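Long-range contacts in restriction endonuclease S subunits (Thermoanaerobacter tengcongensis, PDB 3OKG), which probably binds DNA as the specificity subunit of a type I restriction-modification methyltransferase, which is built from M and S polypeptides: residues 39-44 with 81-85; 89-95 with 117-122; 282-286 with 314-318. All coordinates share one frame; numbering follows the deposited sequence.

Interaction 1: 39-44 with 81-85; sequences ERRDPT and ARKVI. With SO4 (sulfate ion), chain G.
Glu-39 O is gripped twice: Val-84 N donates to it at 3.0 Å in a nearly straight bond (167°), and water 1 donates both to it and to Val-84 O. Together with the bond from Arg-41 N to Arg-82 O (2.8 Å), this makes a single beta bridge, Arg-40 with Lys-83, which lays the loop 39-44 along strand 81-84, an outermost strand of a mixed sheet in the first DNA specificity domain. Bent at chi2 (-75°), the Arg-82 chain runs alongside Asp-42, and its guanidinium stacks on the carboxylate with the planes 14° apart. Asp-42 OD1 sits 3.7 Å above the guanidinium plane, over its centre, so no N-H points at it and the long salt bridge acts through charge alone. That oxygen is instead held by Thr-44 N (2.9 Å) and Thr-44 OG1, both from one face of the carboxylate, the first making an Asx turn, while Arg-82 NH1 donates within its own plane to Ala-81 O at 2.9 Å. Replacing Arg-82 by an alanine would probably leave the Asp-42 carboxylate without its stacked countercharge and open a gap beside Pro-43. Arg-40 and Lys-83 point the same way, side by side; a sulfate lies at the edge of the Arg-40 guanidinium, and Lys-83 NZ pairs with Asp-161. Arg-41, whose NH2 bonds to Gly-111 O, meets Val-84 CG2 through Arg-41 CB at 3.6 Å.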
loop_
_atom_site.group_PDB
_atom_site.type_symbol
_atom_site.label_atom_id
_atom_site.label_comp_id
_atom_site.label_asym_id
_atom_site.label_seq_id
_atom_site.Cartn_x
_atom_site.Cartn_y
_atom_site.Cartn_z
ATOM N N GLU A 39 -10.625 -12.357 37.181
ATOM C CA GLU A 39 -11.149 -11.526 38.260
ATOM C C GLU A 39 -11.120 -10.058 37.895
ATOM O O GLU A 39 -10.467 -9.652 36.930
ATOM C CB GLU A 39 -10.321 -11.734 39.532
ATOM C CG GLU A 39 -10.493 -13.105 40.193
ATOM C CD GLU A 39 -9.734 -13.216 41.524
ATOM O OE1 GLU A 39 -9.699 -12.224 42.289
ATOM O OE2 GLU A 39 -9.171 -14.297 41.809
ATOM N N ARG A 40 -11.837 -9.273 38.689
ATOM C CA ARG A 40 -11.873 -7.842 38.549
ATOM C C ARG A 40 -11.308 -7.178 39.802
ATOM O O ARG A 40 -11.207 -7.803 40.856
ATOM C CB ARG A 40 -13.302 -7.386 38.358
ATOM C CG ARG A 40 -13.944 -7.999 37.152
ATOM C CD ARG A 40 -15.083 -7.144 36.722
ATOM N NE ARG A 40 -15.643 -7.599 35.466
ATOM C CZ ARG A 40 -16.420 -6.841 34.708
ATOM N NH1 ARG A 40 -16.690 -5.598 35.089
ATOM N NH2 ARG A 40 -16.913 -7.326 33.577
ATOM N N ARG A 41 -10.944 -5.915 39.662
ATOM C CA ARG A 41 -10.441 -5.132 40.774
ATOM C C ARG A 41 -10.741 -3.665 40.495
ATOM O O ARG A 41 -10.714 -3.226 39.339
ATOM C CB ARG A 41 -8.942 -5.354 40.954
ATOM C CG ARG A 41 -8.427 -4.949 42.331
ATOM C CD ARG A 41 -7.007 -4.448 42.274
ATOM N NE ARG A 41 -6.117 -5.380 41.600
ATOM C CZ ARG A 41 -5.087 -5.002 40.844
ATOM N NH1 ARG A 41 -4.808 -3.709 40.675
ATOM N NH2 ARG A 41 -4.329 -5.916 40.255
ATOM N N ASP A 42 -11.048 -2.909 41.547
ATOM C CA ASP A 42 -11.334 -1.492 41.405
ATOM C C ASP A 42 -10.119 -0.722 41.908
ATOM O O ASP A 42 -9.897 -0.627 43.113
ATOM C CB ASP A 42 -12.589 -1.126 42.213
ATOM C CG ASP A 42 -12.970 0.320 42.065
ATOM O OD1 ASP A 42 -12.122 1.129 41.615
ATOM O OD2 ASP A 42 -14.124 0.658 42.393
ATOM N N PRO A 43 -9.304 -0.197 40.985
ATOM C CA PRO A 43 -8.060 0.450 41.432
ATOM C C PRO A 43 -8.333 1.708 42.264
ATOM O O PRO A 43 -7.418 2.159 42.961
ATOM C CB PRO A 43 -7.372 0.858 40.108
ATOM C CG PRO A 43 -8.100 0.040 39.013
ATOM C CD PRO A 43 -9.496 -0.107 39.525
ATOM N N THR A 44 -9.546 2.267 42.168
ATOM C CA THR A 44 -9.890 3.477 42.919
ATOM C C THR A 44 -9.873 3.211 44.411
ATOM O O THR A 44 -9.897 4.145 45.199
ATOM C CB THR A 44 -11.273 4.091 42.543
ATOM O OG1 THR A 44 -12.337 3.247 43.009
ATOM C CG2 THR A 44 -11.390 4.303 41.033
ATOM N N ALA A 81 -11.745 0.497 33.762
ATOM C CA ALA A 81 -10.506 -0.111 34.192
ATOM C C ALA A 81 -10.753 -1.081 35.342
ATOM O O ALA A 81 -10.576 -0.727 36.500
ATOM C CB ALA A 81 -9.454 0.968 34.564
ATOM N N ARG A 82 -11.166 -2.314 35.033
ATOM C CA ARG A 82 -11.573 -3.213 36.110
ATOM C C ARG A 82 -11.136 -4.672 35.982
ATOM O O ARG A 82 -11.271 -5.429 36.941
ATOM C CB ARG A 82 -13.095 -3.152 36.329
ATOM C CG ARG A 82 -13.612 -1.775 36.736
ATOM C CD ARG A 82 -13.306 -1.405 38.192
ATOM N NE ARG A 82 -14.001 -0.166 38.549
ATOM C CZ ARG A 82 -13.612 1.058 38.195
ATOM N NH1 ARG A 82 -12.497 1.245 37.482
ATOM N NH2 ARG A 82 -14.343 2.105 38.561
ATOM N N LYS A 83 -10.620 -5.077 34.825
ATOM C CA LYS A 83 -10.281 -6.503 34.649
ATOM C C LYS A 83 -8.809 -6.717 34.895
ATOM O O LYS A 83 -7.986 -6.062 34.273
ATOM C CB LYS A 83 -10.663 -7.000 33.241
ATOM C CG LYS A 83 -12.172 -7.147 33.048
ATOM C CD LYS A 83 -12.537 -7.679 31.659
ATOM C CE LYS A 83 -14.056 -7.951 31.587
ATOM N NZ LYS A 83 -14.458 -8.505 30.267
ATOM N N VAL A 84 -8.487 -7.650 35.798
ATOM C CA VAL A 84 -7.107 -7.901 36.174
ATOM C C VAL A 84 -6.493 -8.798 35.113
ATOM O O VAL A 84 -7.070 -9.812 34.757
ATOM C CB VAL A 84 -7.024 -8.637 37.513
ATOM C CG1 VAL A 84 -5.613 -9.108 37.772
ATOM C CG2 VAL A 84 -7.523 -7.754 38.647
ATOM N N ILE A 85 -5.356 -8.400 34.563
ATOM C CA ILE A 85 -4.698 -9.275 33.601
ATOM C C ILE A 85 -3.473 -9.938 34.204
ATOM O O ILE A 85 -2.840 -9.411 35.135
ATOM C CB ILE A 85 -4.318 -8.545 32.307
ATOM C CG1 ILE A 85 -3.440 -7.315 32.610
ATOM C CG2 ILE A 85 -5.589 -8.122 31.590
ATOM C CD1 ILE A 85 -3.033 -6.485 31.362
HETATM S S SO4 G . -19.165 -4.936 32.253
HETATM O O1 SO4 G . -18.856 -3.814 33.144
HETATM O O2 SO4 G . -18.010 -5.822 32.136
HETATM O O3 SO4 G . -20.291 -5.694 32.805
HETATM O O4 SO4 G . -19.479 -4.434 30.912
HETATM O O HOH W 1 -9.957 -10.307 34.307
HETATM O O HOH W 2 -7.880 -12.197 36.900
#

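Interaction 2: 89-95 with 117-122; sequences DVIFATT and GFCVIR. With SO4 (sulfate ion), chain H.
Asp-89 and Arg-122 meet in a bidentate salt bridge that closes one end of an antiparallel strand pair, 90-93 with 118-121. The guanidinium comes side-on: Arg-122 NE donates to Asp-89 OD1 and Arg-122 NH2 to Asp-89 OD2, each at 2.7 Å, and each carboxylate oxygen uses its syn lone pair. The two bonds hold the planes nearly coplanar, 11° apart, and so fix the rotation of both groups. Opposite the carboxylate, Arg-122 NH1 makes a weak bond to a sulfate, while Arg-86 N gives Asp-89 OD2 a further donor.

The backbone bonds alternate regularly. Val-90 with Ile-121 and Phe-92 with Cys-119 are hydrogen-bonded pairs, each joined in both directions; Val-90 N to Ile-121 O is the straightest of these (2.8 Å, 177°). Ile-91 with Val-120 and Ala-93 with Phe-118 are the non-hydrogen-bonded pairs. Past the strand, Thr-94 N still reaches Gly-117 O at 3.0 Å, and water 3 links that carbonyl to Thr-95 N.

Apolar contacts divide between the two faces. On the face of Ile-91, Ala-93, Phe-118 and Val-120, a CH-pi contact sets Ile-91 CD1 3.9 Å from the Phe-118 ring centroid, almost on the ring normal; CG1 lying between the backbone N and the carbonyl carbon (chi1 51°) carries the methyl there. On the other face, Ile-121 CD1 lies 3.8 Å from Phe-92 CB, and the CB atoms of Val-90 and Ile-121 adjoin.

Strand 90-93 is the middle of three, with 102-104 on its other side. Helices 130-137 and 161-165 cover the face of Val-90, Phe-92, Cys-119 and Ile-121, and Ile-56 packs on Ala-93 and Phe-118.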
loop_
_atom_site.group_PDB
_atom_site.type_symbol
_atom_site.label_atom_id
_atom_site.label_comp_id
_atom_site.label_asym_id
_atom_site.label_seq_id
_atom_site.Cartn_x
_atom_site.Cartn_y
_atom_site.Cartn_z
ATOM N N ASP A 89 -2.085 -13.878 29.427
ATOM C CA ASP A 89 -3.498 -13.774 29.044
ATOM C C ASP A 89 -3.541 -13.301 27.592
ATOM O O ASP A 89 -2.655 -12.580 27.150
ATOM C CB ASP A 89 -4.261 -12.721 29.862
ATOM C CG ASP A 89 -4.603 -13.187 31.272
ATOM O OD1 ASP A 89 -4.474 -14.386 31.572
ATOM O OD2 ASP A 89 -4.999 -12.334 32.081
ATOM N N VAL A 90 -4.593 -13.672 26.875
ATOM C CA VAL A 90 -4.909 -13.029 25.619
ATOM C C VAL A 90 -6.048 -12.074 25.891
ATOM O O VAL A 90 -7.037 -12.455 26.523
ATOM C CB VAL A 90 -5.309 -14.083 24.557
ATOM C CG1 VAL A 90 -5.829 -13.395 23.276
ATOM C CG2 VAL A 90 -4.103 -14.994 24.248
ATOM N N ILE A 91 -5.943 -10.833 25.421
ATOM C CA ILE A 91 -7.077 -9.925 25.545
ATOM C C ILE A 91 -7.644 -9.669 24.162
ATOM O O ILE A 91 -6.920 -9.415 23.221
ATOM C CB ILE A 91 -6.690 -8.604 26.251
ATOM C CG1 ILE A 91 -5.457 -7.995 25.572
ATOM C CG2 ILE A 91 -6.291 -8.903 27.692
ATOM C CD1 ILE A 91 -5.110 -6.564 26.096
ATOM N N PHE A 92 -8.962 -9.726 24.057
ATOM C CA PHE A 92 -9.638 -9.762 22.763
ATOM C C PHE A 92 -10.780 -8.733 22.810
ATOM O O PHE A 92 -11.724 -8.902 23.578
ATOM C CB PHE A 92 -10.229 -11.177 22.604
ATOM C CG PHE A 92 -11.000 -11.377 21.327
ATOM C CD1 PHE A 92 -10.429 -12.047 20.258
ATOM C CD2 PHE A 92 -12.315 -10.911 21.214
ATOM C CE1 PHE A 92 -11.139 -12.244 19.089
ATOM C CE2 PHE A 92 -13.028 -11.105 20.050
ATOM C CZ PHE A 92 -12.442 -11.769 18.981
ATOM N N ALA A 93 -10.665 -7.640 22.067
ATOM C CA ALA A 93 -11.681 -6.583 22.171
ATOM C C ALA A 93 -13.011 -7.118 21.660
ATOM O O ALA A 93 -13.054 -7.736 20.596
ATOM C CB ALA A 93 -11.267 -5.361 21.375
ATOM N N THR A 94 -14.090 -6.901 22.418
ATOM C CA THR A 94 -15.403 -7.357 21.977
ATOM C C THR A 94 -16.094 -6.328 21.074
ATOM O O THR A 94 -16.997 -6.675 20.350
ATOM C CB THR A 94 -16.301 -7.764 23.141
ATOM O OG1 THR A 94 -16.365 -6.700 24.112
ATOM C CG2 THR A 94 -15.739 -9.020 23.791
ATOM N N THR A 95 -15.641 -5.081 21.116
ATOM C CA THR A 95 -16.086 -4.054 20.166
ATOM C C THR A 95 -15.307 -4.170 18.847
ATOM O O THR A 95 -14.098 -4.414 18.866
ATOM C CB THR A 95 -15.854 -2.665 20.763
ATOM O OG1 THR A 95 -16.773 -2.466 21.843
ATOM C CG2 THR A 95 -16.065 -1.573 19.713
ATOM N N GLY A 117 -13.854 -3.689 28.143
ATOM C CA GLY A 117 -14.088 -3.912 26.723
ATOM C C GLY A 117 -13.310 -5.078 26.113
ATOM O O GLY A 117 -13.536 -5.430 24.946
ATOM N N PHE A 118 -12.376 -5.659 26.873
ATOM C CA PHE A 118 -11.688 -6.879 26.429
ATOM C C PHE A 118 -12.238 -8.112 27.084
ATOM O O PHE A 118 -12.437 -8.166 28.307
ATOM C CB PHE A 118 -10.191 -6.864 26.782
ATOM C CG PHE A 118 -9.379 -5.814 26.060
ATOM C CD1 PHE A 118 -8.960 -6.022 24.748
ATOM C CD2 PHE A 118 -8.962 -4.658 26.719
ATOM C CE1 PHE A 118 -8.176 -5.066 24.068
ATOM C CE2 PHE A 118 -8.161 -3.696 26.054
ATOM C CZ PHE A 118 -7.758 -3.903 24.729
ATOM N N CYS A 119 -12.407 -9.153 26.286
ATOM C CA CYS A 119 -12.586 -10.484 26.842
ATOM C C CYS A 119 -11.213 -11.034 27.254
ATOM O O CYS A 119 -10.284 -11.053 26.437
ATOM C CB CYS A 119 -13.206 -11.401 25.776
ATOM S SG CYS A 119 -13.338 -13.110 26.295
ATOM N N VAL A 120 -11.087 -11.504 28.493
ATOM C CA VAL A 120 -9.771 -11.968 28.996
ATOM C C VAL A 120 -9.713 -13.498 28.894
ATOM O O VAL A 120 -10.498 -14.192 29.499
ATOM C CB VAL A 120 -9.479 -11.494 30.452
ATOM C CG1 VAL A 120 -8.128 -12.037 30.921
ATOM C CG2 VAL A 120 -9.414 -9.940 30.531
ATOM N N ILE A 121 -8.795 -13.990 28.077
ATOM C CA ILE A 121 -8.708 -15.389 27.725
ATOM C C ILE A 121 -7.429 -15.935 28.352
ATOM O O ILE A 121 -6.334 -15.717 27.824
ATOM C CB ILE A 121 -8.645 -15.513 26.172
ATOM C CG1 ILE A 121 -10.008 -15.135 25.560
ATOM C CG2 ILE A 121 -8.177 -16.892 25.749
ATOM C CD1 ILE A 121 -9.898 -14.646 24.076
ATOM N N ARG A 122 -7.587 -16.630 29.481
ATOM C CA ARG A 122 -6.486 -17.127 30.294
ATOM C C ARG A 122 -6.305 -18.615 30.109
ATOM O O ARG A 122 -7.162 -19.401 30.539
ATOM C CB ARG A 122 -6.769 -16.817 31.770
ATOM C CG ARG A 122 -5.643 -17.231 32.744
ATOM C CD ARG A 122 -5.806 -16.507 34.092
ATOM N NE ARG A 122 -5.788 -15.052 33.878
ATOM C CZ ARG A 122 -6.284 -14.160 34.730
ATOM N NH1 ARG A 122 -6.822 -14.561 35.884
ATOM N NH2 ARG A 122 -6.236 -12.869 34.432
HETATM S S SO4 H . -6.534 -13.700 39.560
HETATM O O1 SO4 H . -6.651 -13.843 41.011
HETATM O O2 SO4 H . -5.248 -14.251 39.134
HETATM O O3 SO4 H . -7.628 -14.429 38.906
HETATM O O4 SO4 H . -6.599 -12.284 39.192
HETATM O O HOH W 3 -13.995 -3.441 23.143
#

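Interaction 3: 282-286 with 314-318; sequences KVARP and AALRP
The contact is made by side chains between two strands that are not paired with each other: 283-284, an outermost strand of a mixed sheet, and 313-318, an inner strand of the adjacent antiparallel sheet in the second DNA specificity domain. The nearest CA atoms, those of Ala-284 and Ala-315, are 6.0 Å apart, and no backbone-to-backbone hydrogen bond joins the segments. Between these two residues the methyls meet, Ala-284 CB to Ala-315 CB at 3.7 Å, a small apolar join flanked by Leu-290 of strand 289-292.

Further along, Arg-317 reaches toward Arg-285. With Arg-317 CG anti to the backbone N (chi1 -173°) and the chain bent at chi3, the guanidinium comes flat against that of Arg-285. The two side chains run at about a right angle, yet their flat groups stack, centres 4.1 Å apart and planes at 30°. Arg-285 NE lies over one face of the Arg-317 guanidinium, off-centre, nearer its outer atoms, and is 3.6 Å from Arg-317 NE. At Val-283 O, Arg-317 NH2 makes a weak, bent bond of 3.4 Å. Its stronger partner is Asp-288, whose OD2 pairs with Arg-317 NH2 and also accepts from Arg-285 N.

Arg-285 is exposed and touches a crystal neighbour, so its pose may owe something to the lattice. Two like charges stacked this closely are probably made tolerable by the Asp-288 carboxylate, which would offset part of the repulsion.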
loop_
_atom_site.group_PDB
_atom_site.type_symbol
_atom_site.label_atom_id
_atom_site.label_comp_id
_atom_site.label_asym_id
_atom_site.label_seq_id
_atom_site.Cartn_x
_atom_site.Cartn_y
_atom_site.Cartn_z
ATOM N N LYS A 282 -4.768 22.807 -34.498
ATOM C CA LYS A 282 -3.397 22.333 -34.330
ATOM C C LYS A 282 -3.503 20.832 -34.060
ATOM O O LYS A 282 -4.070 20.422 -33.053
ATOM C CB LYS A 282 -2.691 23.044 -33.177
ATOM C CG LYS A 282 -2.450 24.535 -33.405
ATOM C CD LYS A 282 -1.581 24.784 -34.636
ATOM C CE LYS A 282 -0.926 26.165 -34.589
ATOM N NZ LYS A 282 -0.260 26.517 -35.878
ATOM N N VAL A 283 -2.974 20.010 -34.958
ATOM C CA VAL A 283 -3.205 18.564 -34.863
ATOM C C VAL A 283 -1.966 17.783 -34.448
ATOM O O VAL A 283 -0.877 18.000 -34.978
ATOM C CB VAL A 283 -3.745 18.000 -36.192
ATOM C CG1 VAL A 283 -3.911 16.494 -36.114
ATOM C CG2 VAL A 283 -5.073 18.682 -36.548
ATOM N N ALA A 284 -2.148 16.883 -33.489
ATOM C CA ALA A 284 -1.118 15.925 -33.107
ATOM C C ALA A 284 -1.542 14.528 -33.577
ATOM O O ALA A 284 -2.733 14.202 -33.590
ATOM C CB ALA A 284 -0.919 15.953 -31.608
ATOM N N ARG A 285 -0.576 13.706 -33.975
ATOM C CA ARG A 285 -0.865 12.351 -34.454
ATOM C C ARG A 285 -0.278 11.275 -33.539
ATOM O O ARG A 285 0.542 11.572 -32.657
ATOM C CB ARG A 285 -0.320 12.163 -35.874
ATOM C CG ARG A 285 -0.539 13.353 -36.788
ATOM C CD ARG A 285 -0.250 13.011 -38.239
ATOM N NE ARG A 285 1.123 12.565 -38.449
ATOM C CZ ARG A 285 1.782 12.716 -39.593
ATOM N NH1 ARG A 285 1.196 13.305 -40.619
ATOM N NH2 ARG A 285 3.034 12.288 -39.713
ATOM N N PRO A 286 -0.689 10.013 -33.750
ATOM C CA PRO A 286 -0.123 8.916 -32.970
ATOM C C PRO A 286 1.393 8.946 -33.057
ATOM O O PRO A 286 1.960 8.987 -34.154
ATOM C CB PRO A 286 -0.671 7.679 -33.674
ATOM C CG PRO A 286 -1.971 8.134 -34.232
ATOM C CD PRO A 286 -1.753 9.548 -34.658
ATOM N N ALA A 314 1.922 21.924 -26.353
ATOM C CA ALA A 314 2.602 21.871 -27.641
ATOM C C ALA A 314 2.676 20.389 -28.033
ATOM O O ALA A 314 2.678 19.521 -27.168
ATOM C CB ALA A 314 4.001 22.477 -27.529
ATOM N N ALA A 315 2.696 20.094 -29.330
ATOM C CA ALA A 315 2.976 18.737 -29.792
ATOM C C ALA A 315 4.339 18.697 -30.503
ATOM O O ALA A 315 4.671 19.600 -31.281
ATOM C CB ALA A 315 1.888 18.250 -30.709
ATOM N N LEU A 316 5.126 17.663 -30.226
ATOM C CA LEU A 316 6.468 17.512 -30.801
ATOM C C LEU A 316 6.482 16.275 -31.660
ATOM O O LEU A 316 6.193 15.162 -31.187
ATOM C CB LEU A 316 7.507 17.363 -29.689
ATOM C CG LEU A 316 7.310 18.359 -28.549
ATOM C CD1 LEU A 316 8.175 17.967 -27.347
ATOM C CD2 LEU A 316 7.642 19.754 -29.022
ATOM N N ARG A 317 6.775 16.452 -32.937
ATOM C CA ARG A 317 6.745 15.315 -33.837
ATOM C C ARG A 317 8.150 15.062 -34.329
ATOM O O ARG A 317 8.675 15.841 -35.124
ATOM C CB ARG A 317 5.821 15.549 -35.021
ATOM C CG ARG A 317 5.665 14.298 -35.881
ATOM C CD ARG A 317 4.610 14.474 -36.957
ATOM N NE ARG A 317 3.268 14.644 -36.395
ATOM C CZ ARG A 317 2.423 15.617 -36.732
ATOM N NH1 ARG A 317 2.764 16.519 -37.647
ATOM N NH2 ARG A 317 1.231 15.682 -36.164
ATOM N N PRO A 318 8.766 13.987 -33.830
ATOM C CA PRO A 318 10.160 13.669 -34.157
ATOM C C PRO A 318 10.334 13.457 -35.656
ATOM O O PRO A 318 9.495 12.840 -36.302
ATOM C CB PRO A 318 10.403 12.350 -33.435
ATOM C CG PRO A 318 9.401 12.329 -32.313
ATOM C CD PRO A 318 8.193 13.063 -32.836
#

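In the fold
Interactions 1 and 2 form one connected region of the first DNA specificity domain, their centres about 13 Å apart. Lys-83 NZ of interaction 1 donates a hydrogen bond to Phe-118 O of interaction 2 at 2.8 Å, and Val-84 O receives a weak bond from Arg-122 NH2 at 3.2 Å; the two sheets are thus tied by side-chain-to-backbone bonds. Interaction 3 belongs to the second such domain, on the opposite side of the chain's centre. Its centre lies about 75 Å from that of interaction 1 and about 65 Å from that of interaction 2. Helix 174-216, with helices 365-388 and 392-407, runs between the two domains. The sulfates near interactions 1 and 2 probably come from the crystallisation liquor.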